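Local coordinates for adenylosuccinate lyase (Francisella tularensis subsp. tularensis SCHU S4, PDB 4EEI), which probably catalyses the release of fumarate from adenylosuccinate to give AMP, and from the succinyl-carboxamide intermediate of purine synthesis, at residues Q179-G185 / S210-I214; K22-E27 / D96-A101. All blocks are in the same frame, centred on the assembly; numbering follows the deposited sequence.

Contact 1 (Q179-G185 / S210-I214). With AMP (adenosine monophosphate), chain O.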
ATOM      1  N   GLN B 179      -7.593 -28.900   4.315  1.00 22.02           N
ATOM      2  CA  GLN B 179      -9.014 -29.138   4.099  1.00 23.56           C
ATOM      3  C   GLN B 179      -9.224 -30.341   3.198  1.00 24.85           C
ATOM      4  O   GLN B 179      -8.475 -30.553   2.245  1.00 20.29           O
ATOM      5  CB  GLN B 179      -9.694 -27.908   3.475  1.00 25.39           C
ATOM      6  CG  GLN B 179      -9.089 -27.492   2.120  1.00 24.44           C
ATOM      7  CD  GLN B 179     -10.100 -26.832   1.190  1.00 25.42           C
ATOM      8  OE1 GLN B 179     -11.299 -26.829   1.460  1.00 25.09           O
ATOM      9  NE2 GLN B 179      -9.615 -26.275   0.085  1.00 26.19           N
ATOM     10  N   PHE B 180     -10.245 -31.133   3.504  1.00 25.39           N
ATOM     11  CA  PHE B 180     -10.718 -32.142   2.569  1.00 26.55           C
ATOM     12  C   PHE B 180     -12.240 -32.118   2.634  1.00 25.20           C
ATOM     13  O   PHE B 180     -12.870 -33.039   3.156  1.00 25.43           O
ATOM     14  CB  PHE B 180     -10.168 -33.527   2.931  1.00 22.69           C
ATOM     15  CG  PHE B 180      -8.661 -33.611   2.911  1.00 25.84           C
ATOM     16  CD1 PHE B 180      -7.989 -33.950   1.745  1.00 28.81           C
ATOM     17  CD2 PHE B 180      -7.922 -33.368   4.063  1.00 23.05           C
ATOM     18  CE1 PHE B 180      -6.602 -34.035   1.718  1.00 26.78           C
ATOM     19  CE2 PHE B 180      -6.519 -33.452   4.051  1.00 27.89           C
ATOM     20  CZ  PHE B 180      -5.864 -33.784   2.877  1.00 25.34           C
ATOM     21  N   SER B 181     -12.826 -31.040   2.115  1.00 24.91           N
ATOM     22  CA  SER B 181     -14.247 -30.776   2.308  1.00 24.48           C
ATOM     23  C   SER B 181     -15.060 -30.844   1.012  1.00 26.49           C
ATOM     24  O   SER B 181     -16.279 -30.705   1.031  1.00 27.63           O
ATOM     25  CB  SER B 181     -14.439 -29.416   2.987  1.00 23.66           C
ATOM     26  OG  SER B 181     -13.761 -28.386   2.290  1.00 26.18           O
ATOM     27  N   GLY B 182     -14.395 -31.050  -0.118  1.00 27.69           N
ATOM     28  CA  GLY B 182     -15.120 -31.171  -1.370  1.00 25.99           C
ATOM     29  C   GLY B 182     -15.450 -29.825  -2.001  1.00 27.07           C
ATOM     30  O   GLY B 182     -15.014 -28.776  -1.522  1.00 22.71           O
ATOM     31  N   ALA B 183     -16.238 -29.877  -3.072  1.00 26.95           N
ATOM     32  CA  ALA B 183     -16.465 -28.753  -3.986  1.00 25.78           C
ATOM     33  C   ALA B 183     -16.680 -27.376  -3.346  1.00 29.06           C
ATOM     34  O   ALA B 183     -16.057 -26.406  -3.765  1.00 28.54           O
ATOM     35  CB  ALA B 183     -17.617 -29.081  -4.937  1.00 27.02           C
ATOM     36  N   VAL B 184     -17.582 -27.282  -2.371  1.00 28.25           N
ATOM     37  CA  VAL B 184     -17.822 -26.008  -1.694  1.00 26.33           C
ATOM     38  C   VAL B 184     -17.854 -26.151  -0.174  1.00 28.60           C
ATOM     39  O   VAL B 184     -18.617 -25.468   0.507  1.00 34.93           O
ATOM     40  CB  VAL B 184     -19.117 -25.323  -2.190  1.00 24.45           C
ATOM     41  CG1 VAL B 184     -18.959 -24.894  -3.628  1.00 28.21           C
ATOM     42  CG2 VAL B 184     -20.316 -26.256  -2.049  1.00 25.85           C
ATOM     43  N   GLY B 185     -17.030 -27.052   0.353  1.00 27.43           N
ATOM     44  CA  GLY B 185     -16.938 -27.227   1.793  1.00 24.05           C
ATOM     45  C   GLY B 185     -18.123 -27.982   2.343  1.00 26.41           C
ATOM     46  O   GLY B 185     -18.435 -27.892   3.531  1.00 28.41           O
ATOM     47  N   SER B 210     -14.167 -24.326   5.812  0.77 21.78           N
ATOM     48  CA  SER B 210     -13.587 -24.202   4.483  0.77 21.84           C
ATOM     49  C   SER B 210     -14.677 -24.020   3.436  0.77 23.82           C
ATOM     50  O   SER B 210     -15.832 -24.375   3.662  0.77 23.76           O
ATOM     51  CB  SER B 210     -12.740 -25.432   4.153  0.77 21.92           C
ATOM     52  OG  SER B 210     -13.520 -26.612   4.203  0.77 25.13           O
ATOM     53  N   THR B 211     -14.304 -23.465   2.290  0.77 20.96           N
ATOM     54  CA  THR B 211     -15.201 -23.403   1.148  0.77 23.82           C
ATOM     55  C   THR B 211     -14.771 -24.432   0.110  0.77 24.15           C
ATOM     56  O   THR B 211     -14.367 -25.538   0.462  0.77 23.66           O
ATOM     57  CB  THR B 211     -15.239 -21.997   0.519  0.77 25.73           C
ATOM     58  OG1 THR B 211     -13.905 -21.539   0.273  0.77 23.55           O
ATOM     59  CG2 THR B 211     -15.943 -21.020   1.447  0.77 28.08           C
ATOM     60  N   GLN B 212     -14.620 -23.976  -1.125  1.00 23.11           N
ATOM     61  CA  GLN B 212     -13.792 -24.705  -2.064  1.00 24.57           C
ATOM     62  C   GLN B 212     -12.358 -24.563  -1.571  1.00 24.69           C
ATOM     63  O   GLN B 212     -11.549 -25.479  -1.700  1.00 28.70           O
ATOM     64  CB  GLN B 212     -13.933 -24.151  -3.480  1.00 22.54           C
ATOM     65  CG  GLN B 212     -13.130 -24.923  -4.514  1.00 23.82           C
ATOM     66  CD  GLN B 212     -13.683 -24.775  -5.917  1.00 25.44           C
ATOM     67  OE1 GLN B 212     -13.152 -24.021  -6.728  1.00 29.62           O
ATOM     68  NE2 GLN B 212     -14.758 -25.499  -6.209  1.00 23.73           N
ATOM     69  N   VAL B 213     -12.050 -23.390  -1.024  1.00 22.20           N
ATOM     70  CA  VAL B 213     -10.688 -23.034  -0.651  1.00 20.62           C
ATOM     71  C   VAL B 213     -10.544 -22.889   0.860  1.00 20.60           C
ATOM     72  O   VAL B 213     -11.535 -22.787   1.582  1.00 22.04           O
ATOM     73  CB  VAL B 213     -10.243 -21.723  -1.321  1.00 22.66           C
ATOM     74  CG1 VAL B 213     -10.199 -21.887  -2.831  1.00 24.82           C
ATOM     75  CG2 VAL B 213     -11.174 -20.587  -0.928  1.00 21.76           C
ATOM     76  N   ILE B 214      -9.302 -22.879   1.329  1.00 21.48           N
ATOM     77  CA  ILE B 214      -8.992 -22.440   2.685  1.00 19.79           C
ATOM     78  C   ILE B 214      -9.004 -20.916   2.648  1.00 19.95           C
ATOM     79  O   ILE B 214      -8.498 -20.326   1.689  1.00 22.25           O
ATOM     80  CB  ILE B 214      -7.606 -22.959   3.085  1.00 23.68           C
ATOM     81  CG1 ILE B 214      -7.693 -24.450   3.439  1.00 27.39           C
ATOM     82  CG2 ILE B 214      -7.014 -22.159   4.239  1.00 19.90           C
ATOM     83  CD1 ILE B 214      -6.356 -25.076   3.803  1.00 30.60           C
TER
HETATM   84  P   AMP O 503      -3.695 -19.516 -12.882  1.00 31.67           P
HETATM   85  O1P AMP O 503      -2.614 -19.273 -13.904  1.00 27.20           O
HETATM   86  O2P AMP O 503      -4.795 -18.487 -12.884  1.00 29.12           O
HETATM   87  O3P AMP O 503      -3.182 -19.875 -11.511  1.00 28.87           O
HETATM   88  O5' AMP O 503      -4.416 -20.862 -13.389  1.00 34.43           O
HETATM   89  C5' AMP O 503      -5.351 -21.545 -12.555  1.00 33.73           C
HETATM   90  C4' AMP O 503      -5.505 -22.983 -13.034  1.00 34.06           C
HETATM   91  O4' AMP O 503      -6.441 -23.681 -12.208  1.00 34.34           O
HETATM   92  C3' AMP O 503      -6.037 -23.037 -14.457  1.00 36.31           C
HETATM   93  O3' AMP O 503      -5.250 -23.959 -15.211  1.00 39.18           O
HETATM   94  C2' AMP O 503      -7.449 -23.564 -14.331  1.00 38.30           C
HETATM   95  O2' AMP O 503      -7.773 -24.432 -15.418  1.00 41.61           O
HETATM   96  C1' AMP O 503      -7.429 -24.322 -13.017  1.00 34.74           C
HETATM   97  N9  AMP O 503      -8.759 -24.288 -12.363  1.00 34.91           N
HETATM   98  C8  AMP O 503      -9.914 -23.920 -12.942  1.00 34.45           C
HETATM   99  N7  AMP O 503     -10.946 -24.008 -12.069  1.00 33.74           N
HETATM  100  C5  AMP O 503     -10.449 -24.446 -10.899  1.00 33.31           C
HETATM  101  C6  AMP O 503     -10.992 -24.757  -9.558  1.00 33.59           C
HETATM  102  N6  AMP O 503     -12.311 -24.614  -9.290  1.00 32.00           N
HETATM  103  N1  AMP O 503     -10.125 -25.187  -8.616  1.00 31.39           N
HETATM  104  C2  AMP O 503      -8.812 -25.333  -8.873  1.00 32.85           C
HETATM  105  N3  AMP O 503      -8.252 -25.069 -10.065  1.00 31.50           N
HETATM  106  C4  AMP O 503      -9.005 -24.630 -11.100  1.00 32.72           C
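Two glutamine side chains join these loops, each giving its amide to a backbone carbonyl of the other segment. Gln-179 NE2 donates to Gln-212 O at 2.7 Å, with an N-H...O angle of 164°. The acceptor lies nearly in the Gln-179 amide plane, but the donor is tilted out of the carbonyl plane. Gln-212 NE2 returns a bond to Ala-183 O at 2.9 Å.

The Gln-212 chain leaves with CG anti to the backbone N (chi1 -177°) and runs out extended past the Ala-183 carbonyl to the ligand. There Gln-212 OE1 accepts from AMP N6 at 2.8 Å and also from Arg-301. With NE2 tied to the loop, the rotation of this amide is fixed and OE1 is turned to the adenine amino group. Gln-212 also binds succinate, so the contact forms part of the active-site wall.

The aliphatic part of Gln-179 slides past Ile-214, with CG of Gln-179 3.6 Å from CG1 of Ile-214. In the conformer given, Thr-211 OG1 accepts from Val-213 N at 2.9 Å, an ST turn.

The loops flank helix 192-202 in sequence. Gln-179 and Val-213 rest on helix 94-131, Phe-180 reaches helices 16-33 and 192-202, and Ala-183 and Val-184 pack on the second subunit.

Contact 2 (K22-E27 / D96-A101). With EDO (1,2-ethanediol), chain P.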
ATOM      1  N   LYS B  22       4.315 -32.303  -2.951  1.00 22.94           N
ATOM      2  CA  LYS B  22       3.421 -32.021  -1.829  1.00 23.24           C
ATOM      3  C   LYS B  22       1.973 -32.320  -2.194  1.00 26.34           C
ATOM      4  O   LYS B  22       1.215 -32.836  -1.365  1.00 26.03           O
ATOM      5  CB  LYS B  22       3.604 -30.579  -1.336  1.00 26.14           C
ATOM      6  CG  LYS B  22       4.992 -30.315  -0.708  1.00 28.02           C
ATOM      7  CD  LYS B  22       5.198 -31.127   0.570  1.00 30.84           C
ATOM      8  CE  LYS B  22       6.143 -32.306   0.376  1.00 38.55           C
ATOM      9  NZ  LYS B  22       7.583 -31.917   0.271  1.00 40.22           N
ATOM     10  N   MET B  23       1.589 -32.023  -3.435  1.00 24.32           N
ATOM     11  CA  MET B  23       0.253 -32.391  -3.908  1.00 28.20           C
ATOM     12  C   MET B  23       0.046 -33.901  -3.823  1.00 25.63           C
ATOM     13  O   MET B  23      -1.025 -34.379  -3.425  1.00 28.06           O
ATOM     14  CB  MET B  23       0.031 -31.904  -5.340  1.00 26.86           C
ATOM     15  CG  MET B  23      -0.246 -30.403  -5.438  1.00 29.49           C
ATOM     16  SD  MET B  23      -0.476 -29.896  -7.157  1.00 36.89           S
ATOM     17  CE  MET B  23      -0.678 -28.114  -6.951  1.00 41.19           C
ATOM     18  N   LEU B  24       1.081 -34.648  -4.175  1.00 24.70           N
ATOM     19  CA  LEU B  24       1.010 -36.104  -4.116  1.00 27.05           C
ATOM     20  C   LEU B  24       0.838 -36.591  -2.681  1.00 26.28           C
ATOM     21  O   LEU B  24       0.047 -37.500  -2.420  1.00 29.85           O
ATOM     22  CB  LEU B  24       2.252 -36.733  -4.750  1.00 26.29           C
ATOM     23  CG  LEU B  24       2.249 -38.267  -4.710  1.00 27.90           C
ATOM     24  CD1 LEU B  24       1.069 -38.837  -5.497  1.00 28.50           C
ATOM     25  CD2 LEU B  24       3.564 -38.828  -5.243  1.00 37.29           C
ATOM     26  N   GLU B  25       1.576 -35.990  -1.751  1.00 25.26           N
ATOM     27  CA  GLU B  25       1.480 -36.371  -0.344  1.00 27.17           C
ATOM     28  C   GLU B  25       0.066 -36.131   0.189  1.00 23.92           C
ATOM     29  O   GLU B  25      -0.485 -36.954   0.927  1.00 25.68           O
ATOM     30  CB  GLU B  25       2.504 -35.598   0.499  1.00 26.14           C
ATOM     31  CG  GLU B  25       2.469 -35.978   1.979  1.00 33.08           C
ATOM     32  CD  GLU B  25       3.428 -35.162   2.844  1.00 36.21           C
ATOM     33  OE1 GLU B  25       4.296 -34.452   2.289  1.00 34.68           O
ATOM     34  OE2 GLU B  25       3.304 -35.234   4.088  1.00 35.40           O
ATOM     35  N   VAL B  26      -0.521 -34.999  -0.191  1.00 22.79           N
ATOM     36  CA  VAL B  26      -1.897 -34.677   0.184  1.00 22.89           C
ATOM     37  C   VAL B  26      -2.920 -35.633  -0.437  1.00 26.23           C
ATOM     38  O   VAL B  26      -3.846 -36.091   0.250  1.00 26.20           O
ATOM     39  CB  VAL B  26      -2.217 -33.212  -0.166  1.00 21.88           C
ATOM     40  CG1 VAL B  26      -3.657 -32.884   0.154  1.00 23.81           C
ATOM     41  CG2 VAL B  26      -1.282 -32.296   0.601  1.00 23.48           C
ATOM     42  N   GLU B  27      -2.763 -35.937  -1.726  1.00 24.00           N
ATOM     43  CA  GLU B  27      -3.645 -36.904  -2.388  1.00 25.26           C
ATOM     44  C   GLU B  27      -3.590 -38.263  -1.691  1.00 31.93           C
ATOM     45  O   GLU B  27      -4.605 -38.951  -1.562  1.00 30.42           O
ATOM     46  CB  GLU B  27      -3.247 -37.102  -3.859  1.00 27.68           C
ATOM     47  CG  GLU B  27      -3.499 -35.913  -4.786  1.00 29.12           C
ATOM     48  CD  GLU B  27      -4.935 -35.841  -5.306  1.00 39.00           C
ATOM     49  OE1 GLU B  27      -5.822 -36.547  -4.769  1.00 36.93           O
ATOM     50  OE2 GLU B  27      -5.178 -35.068  -6.264  1.00 42.14           O
ATOM     51  N   ASP B  96      -8.870 -28.669  -2.512  1.00 23.14           N
ATOM     52  CA  ASP B  96      -8.582 -29.421  -1.292  1.00 22.99           C
ATOM     53  C   ASP B  96      -7.126 -29.850  -1.374  1.00 24.16           C
ATOM     54  O   ASP B  96      -6.395 -29.834  -0.386  1.00 23.88           O
ATOM     55  CB  ASP B  96      -9.447 -30.686  -1.193  1.00 24.19           C
ATOM     56  CG  ASP B  96     -10.889 -30.406  -0.792  1.00 27.03           C
ATOM     57  OD1 ASP B  96     -11.149 -29.418  -0.076  1.00 28.44           O
ATOM     58  OD2 ASP B  96     -11.767 -31.208  -1.187  1.00 27.10           O
ATOM     59  N   ILE B  97      -6.703 -30.234  -2.572  1.00 20.55           N
ATOM     60  CA  ILE B  97      -5.334 -30.696  -2.766  1.00 21.27           C
ATOM     61  C   ILE B  97      -4.363 -29.519  -2.827  1.00 23.01           C
ATOM     62  O   ILE B  97      -3.337 -29.508  -2.140  1.00 22.10           O
ATOM     63  CB  ILE B  97      -5.197 -31.546  -4.043  1.00 23.70           C
ATOM     64  CG1 ILE B  97      -6.206 -32.699  -4.045  1.00 26.58           C
ATOM     65  CG2 ILE B  97      -3.767 -32.065  -4.192  1.00 22.99           C
ATOM     66  CD1 ILE B  97      -6.110 -33.632  -2.832  1.00 24.04           C
ATOM     67  N   ILE B  98      -4.683 -28.526  -3.647  1.00 21.58           N
ATOM     68  CA  ILE B  98      -3.782 -27.383  -3.844  1.00 20.92           C
ATOM     69  C   ILE B  98      -3.508 -26.646  -2.542  1.00 21.67           C
ATOM     70  O   ILE B  98      -2.355 -26.375  -2.207  1.00 21.81           O
ATOM     71  CB  ILE B  98      -4.370 -26.361  -4.833  1.00 19.86           C
ATOM     72  CG1 ILE B  98      -4.556 -26.984  -6.210  1.00 25.14           C
ATOM     73  CG2 ILE B  98      -3.481 -25.126  -4.924  1.00 24.14           C
ATOM     74  CD1 ILE B  98      -5.421 -26.144  -7.146  1.00 25.37           C
ATOM     75  N   ASP B  99      -4.569 -26.305  -1.820  1.00 23.41           N
ATOM     76  CA  ASP B  99      -4.427 -25.481  -0.629  1.00 23.00           C
ATOM     77  C   ASP B  99      -3.791 -26.248   0.522  1.00 21.31           C
ATOM     78  O   ASP B  99      -3.026 -25.680   1.293  1.00 20.06           O
ATOM     79  CB  ASP B  99      -5.782 -24.883  -0.210  1.00 24.88           C
ATOM     80  CG  ASP B  99      -6.234 -23.742  -1.121  1.00 30.51           C
ATOM     81  OD1 ASP B  99      -5.475 -23.345  -2.041  1.00 29.10           O
ATOM     82  OD2 ASP B  99      -7.355 -23.229  -0.901  1.00 26.40           O
ATOM     83  N   SER B 100      -4.105 -27.532   0.643  1.00 19.71           N
ATOM     84  CA  SER B 100      -3.487 -28.338   1.684  1.00 21.55           C
ATOM     85  C   SER B 100      -1.998 -28.524   1.399  1.00 24.36           C
ATOM     86  O   SER B 100      -1.167 -28.469   2.306  1.00 22.07           O
ATOM     87  CB  SER B 100      -4.207 -29.681   1.829  1.00 20.95           C
ATOM     88  OG  SER B 100      -5.533 -29.482   2.296  1.00 23.88           O
ATOM     89  N   ALA B 101      -1.650 -28.712   0.131  1.00 20.76           N
ATOM     90  CA  ALA B 101      -0.250 -28.868  -0.228  1.00 23.06           C
ATOM     91  C   ALA B 101       0.473 -27.536  -0.065  1.00 22.11           C
ATOM     92  O   ALA B 101       1.644 -27.500   0.309  1.00 22.55           O
ATOM     93  CB  ALA B 101      -0.108 -29.406  -1.647  1.00 22.74           C
TER
HETATM   94  C1  EDO P 504      -2.356 -21.643   3.613  1.00 39.11           C
HETATM   95  O1  EDO P 504      -3.423 -20.913   4.248  1.00 31.52           O
HETATM   96  C2  EDO P 504      -2.892 -22.459   2.437  1.00 42.20           C
HETATM   97  O2  EDO P 504      -3.877 -23.380   2.918  1.00 43.12           O
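Val-26 and Ile-97 meet where two helices of this mainly helical lyase 1 family enzyme cross. The axes of the two short segments pass 8.5 Å apart, at 116° between their N-to-C directions. No hydrogen bond spans the two segments; the contact is packing of side chains on each other and on backbone.

The two methyls of Val-26 divide the work. CG1 is anti to the backbone N (chi1 177°) and touches Ser-100 CB at 3.7 Å and Ile-97 CD1. CG2 lies over the backbone of Ala-101, 3.6 Å from its N. The Val-26 and Ile-97 side chains run past each other in opposite directions. The small Ala-101 lets the first helix come close. Its CB fits against the backbone between Lys-22 and Met-23, 3.6 Å from Met-23 N.

Met-23 CG meets Ala-101 CB, and the chain carries CE out to Ile-98 CG1 at 4.1 Å. The Met-23 and Ile-98 side chains lie side by side and point the same way. Both also touch Ile-69 of helix 68-77, and Ile-98 reaches the AMP.

Ile-97 CG2 rests near Met-23 O, while CG1 and CD1 meet Glu-27. The Glu-27 chain bends at chi2 (-83°). The Glu-27 and Ile-97 side chains cross at about a right angle, and the carboxylate meets CG1 and CD1 of Ile-97. This buried carboxylate is not left to the apolar neighbour alone, since Glu-27 OE2 is hydrogen-bonded to His-89 ND1. Of the Lys-22 side chain, CB meets Ala-101; its amine turns away to Asn-18.

On the second helix, Ser-100 OG folds back onto its own backbone and donates to Asp-96 O at 2.8 Å.

In the fold
From the N terminus, helix 16-33 comes first. Contact 2 brings it against the start of helix 94-131 and closes a loop of 68 residues that includes helix 68-77. The chain then runs on through the long helix and helix 151-173. Contact 1 closes a shorter loop of 24 residues around helix 192-202. The two loops follow in series and do not cross. Their centres lie 13 Å apart, and segment 96-101 joins them. Asp-96 probably accepts from the backbone of Ser-181 and Gly-182, Ser-100 pairs with Gln-179 N, and Asp-99 with Ile-214 N. Segment 96-101 thus ties helix 16-33 to the two loops around helix 192-202.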